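Peptide-binding protein (Photobacterium damsela subsp. piscicida, PDB 6SQX) is a secreted NlpC/P60 endopeptidase that cleaves the peptidoglycan of potentially competing bacteria, probably through cysteine-peptidase chemistry. Local coordinates at residues 171-176 with 311-316. Numbering follows the deposited sequence. Where two conformers were deposited one is given.
Sequences YPFDYI and MPYGWG. With EDO (1,2-ethanediol), chain P.
Phe173 and Tyr175 meet Trp315 and Tyr313 in an aromatic cluster between two loops. Residues 171-176 belong to the SH3b1-type SH3 region, and 311-316 to the NlpC/P60 peptidase region, so the contact joins the SH3b1-type region to the peptidase region. Tyr313 OH is hydrogen-bonded to the cysteinesulfonic acid at position 324, probably the oxidised nucleophile of this cysteine-peptidase family.

The ring contacts are oblique. Phe173 CD1 lies 3.3 Å above the Trp315 ring plane, toward its rim, and Tyr175 CE1 reaches the same face. The Phe173 plane and that of the Trp315 five-membered ring differ by 45°. The extended chi1 of Trp315 (173°) sets the indole against Phe173 and Tyr175. Phe173 CZ touches Tyr313 CE1 at 3.8 Å. An ethanediol, probably from the crystallisation liquor, covers one Phe173 face and donates a long hydrogen bond to Tyr175 OH, which also bonds Glu169.

Pro172, after a cis peptide bond, packs against the backbone of the other loop. Its CG sits in the plane of the Tyr313 ring, at the edge, and 3.5 Å from Tyr313 O. Trp315 CB rests against Pro172 O at 3.3 Å.

No direct hydrogen bond runs between 171-176 and 311-316. Asp174 OD1 accepts from Ile176 N in an Asx turn and also from Phe160 N; OD2 forms a salt bridge with Arg152. Asp174 O faces the indole edge, 3.4 Å from Trp315 CD1. A water bridges the two segments: it accepts from Trp315 NE1 at 2.9 Å and donates to Tyr175 O at 2.7 Å.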
loop_
_atom_site.group_PDB
_atom_site.type_symbol
_atom_site.label_atom_id
_atom_site.label_comp_id
_atom_site.label_asym_id
_atom_site.label_seq_id
_atom_site.Cartn_x
_atom_site.Cartn_y
_atom_site.Cartn_z
ATOM N N TYR A 171 9.619 15.469 -3.948
ATOM C CA TYR A 171 8.666 14.532 -4.521
ATOM C C TYR A 171 9.323 13.158 -4.662
ATOM O O TYR A 171 10.497 13.067 -5.051
ATOM C CB TYR A 171 8.201 15.058 -5.897
ATOM C CG TYR A 171 7.161 14.189 -6.537
ATOM C CD1 TYR A 171 5.806 14.400 -6.304
ATOM C CD2 TYR A 171 7.530 13.142 -7.394
ATOM C CE1 TYR A 171 4.818 13.591 -6.914
ATOM C CE2 TYR A 171 6.577 12.330 -7.971
ATOM C CZ TYR A 171 5.219 12.544 -7.734
ATOM O OH TYR A 171 4.283 11.708 -8.326
ATOM N N PRO A 172 8.621 12.059 -4.338
ATOM C CA PRO A 172 7.187 11.974 -3.997
ATOM C C PRO A 172 6.913 12.032 -2.478
ATOM O O PRO A 172 5.795 11.676 -2.058
ATOM C CB PRO A 172 6.793 10.573 -4.530
ATOM C CG PRO A 172 8.068 9.694 -4.256
ATOM C CD PRO A 172 9.194 10.715 -4.614
ATOM N N PHE A 173 7.906 12.444 -1.684
ATOM C CA PHE A 173 7.810 12.378 -0.219
ATOM C C PHE A 173 7.059 13.580 0.366
ATOM O O PHE A 173 7.595 14.372 1.157
ATOM C CB PHE A 173 9.214 12.235 0.351
ATOM C CG PHE A 173 9.881 10.959 -0.047
ATOM C CD1 PHE A 173 9.514 9.740 0.540
ATOM C CD2 PHE A 173 10.810 10.931 -1.113
ATOM C CE1 PHE A 173 10.088 8.524 0.132
ATOM C CE2 PHE A 173 11.404 9.725 -1.504
ATOM C CZ PHE A 173 11.026 8.519 -0.899
ATOM N N ASP A 174 5.783 13.682 -0.027
ATOM C CA ASP A 174 4.826 14.592 0.607
ATOM C C ASP A 174 4.280 13.876 1.831
ATOM O O ASP A 174 3.537 12.914 1.699
ATOM C CB ASP A 174 3.700 14.862 -0.396
ATOM C CG ASP A 174 2.509 15.609 0.215
ATOM O OD1 ASP A 174 2.587 16.028 1.399
ATOM O OD2 ASP A 174 1.498 15.776 -0.489
ATOM N N TYR A 175 4.650 14.350 3.025
ATOM C CA TYR A 175 4.313 13.572 4.211
ATOM C C TYR A 175 2.837 13.614 4.564
ATOM O O TYR A 175 2.406 12.796 5.393
ATOM C CB TYR A 175 5.214 14.004 5.384
ATOM C CG TYR A 175 6.632 13.546 5.109
ATOM C CD1 TYR A 175 6.974 12.188 5.177
ATOM C CD2 TYR A 175 7.597 14.436 4.647
ATOM C CE1 TYR A 175 8.283 11.758 4.851
ATOM C CE2 TYR A 175 8.884 14.020 4.351
ATOM C CZ TYR A 175 9.209 12.677 4.441
ATOM O OH TYR A 175 10.487 12.256 4.122
ATOM N N ILE A 176 2.054 14.505 3.937
ATOM C CA ILE A 176 0.597 14.495 4.107
ATOM C C ILE A 176 -0.035 13.307 3.401
ATOM O O ILE A 176 -1.161 12.908 3.732
ATOM C CB ILE A 176 -0.023 15.813 3.598
ATOM C CG1 ILE A 176 0.680 17.031 4.205
ATOM C CG2 ILE A 176 -1.534 15.856 3.850
ATOM C CD1 ILE A 176 0.651 17.077 5.711
ATOM N N MET A 311 6.061 0.496 -12.385
ATOM C CA MET A 311 5.262 1.549 -11.769
ATOM C C MET A 311 6.159 2.461 -10.935
ATOM O O MET A 311 6.968 1.960 -10.145
ATOM C CB MET A 311 4.266 0.867 -10.852
ATOM C CG MET A 311 3.470 1.865 -10.020
ATOM S SD MET A 311 2.107 1.144 -9.045
ATOM C CE MET A 311 2.966 -0.121 -8.080
ATOM N N PRO A 312 6.102 3.773 -11.117
ATOM C CA PRO A 312 6.941 4.657 -10.294
ATOM C C PRO A 312 6.668 4.444 -8.809
ATOM O O PRO A 312 5.556 4.094 -8.394
ATOM C CB PRO A 312 6.514 6.074 -10.722
ATOM C CG PRO A 312 5.872 5.892 -12.079
ATOM C CD PRO A 312 5.248 4.518 -12.066
ATOM N N TYR A 313 7.709 4.683 -8.006
ATOM C CA TYR A 313 7.564 4.692 -6.543
ATOM C C TYR A 313 6.784 5.932 -6.126
ATOM O O TYR A 313 7.216 7.068 -6.362
ATOM C CB TYR A 313 8.956 4.732 -5.915
ATOM C CG TYR A 313 8.915 4.717 -4.386
ATOM C CD1 TYR A 313 8.736 5.908 -3.652
ATOM C CD2 TYR A 313 9.003 3.503 -3.696
ATOM C CE1 TYR A 313 8.686 5.888 -2.266
ATOM C CE2 TYR A 313 8.941 3.477 -2.307
ATOM C CZ TYR A 313 8.774 4.661 -1.628
ATOM O OH TYR A 313 8.716 4.656 -0.211
ATOM N N GLY A 314 5.649 5.707 -5.443
ATOM C CA GLY A 314 4.866 6.812 -4.907
ATOM C C GLY A 314 4.759 6.719 -3.389
ATOM O O GLY A 314 4.000 5.873 -2.892
ATOM N N TRP A 315 5.502 7.568 -2.657
ATOM C CA TRP A 315 5.368 7.593 -1.194
ATOM C C TRP A 315 3.899 7.745 -0.808
ATOM O O TRP A 315 3.212 8.643 -1.285
ATOM C CB TRP A 315 6.176 8.771 -0.621
ATOM C CG TRP A 315 5.929 8.938 0.853
ATOM C CD1 TRP A 315 5.153 9.879 1.450
ATOM C CD2 TRP A 315 6.468 8.112 1.890
ATOM N NE1 TRP A 315 5.157 9.667 2.809
ATOM C CE2 TRP A 315 5.947 8.590 3.103
ATOM C CE3 TRP A 315 7.299 6.991 1.903
ATOM C CZ2 TRP A 315 6.305 8.037 4.351
ATOM C CZ3 TRP A 315 7.647 6.435 3.114
ATOM C CH2 TRP A 315 7.134 6.939 4.333
ATOM N N GLY A 316 3.432 6.887 0.098
ATOM C CA GLY A 316 2.049 7.034 0.552
ATOM C C GLY A 316 0.985 6.808 -0.518
ATOM O O GLY A 316 -0.171 7.177 -0.327
HETATM C C1 EDO P . 11.550 8.414 3.608
HETATM O O1 EDO P . 10.631 9.023 4.502
HETATM C C2 EDO P . 12.188 9.573 2.864
HETATM O O2 EDO P . 13.275 9.107 2.061
HETATM O O HOH W 1 3.086 10.288 4.803
#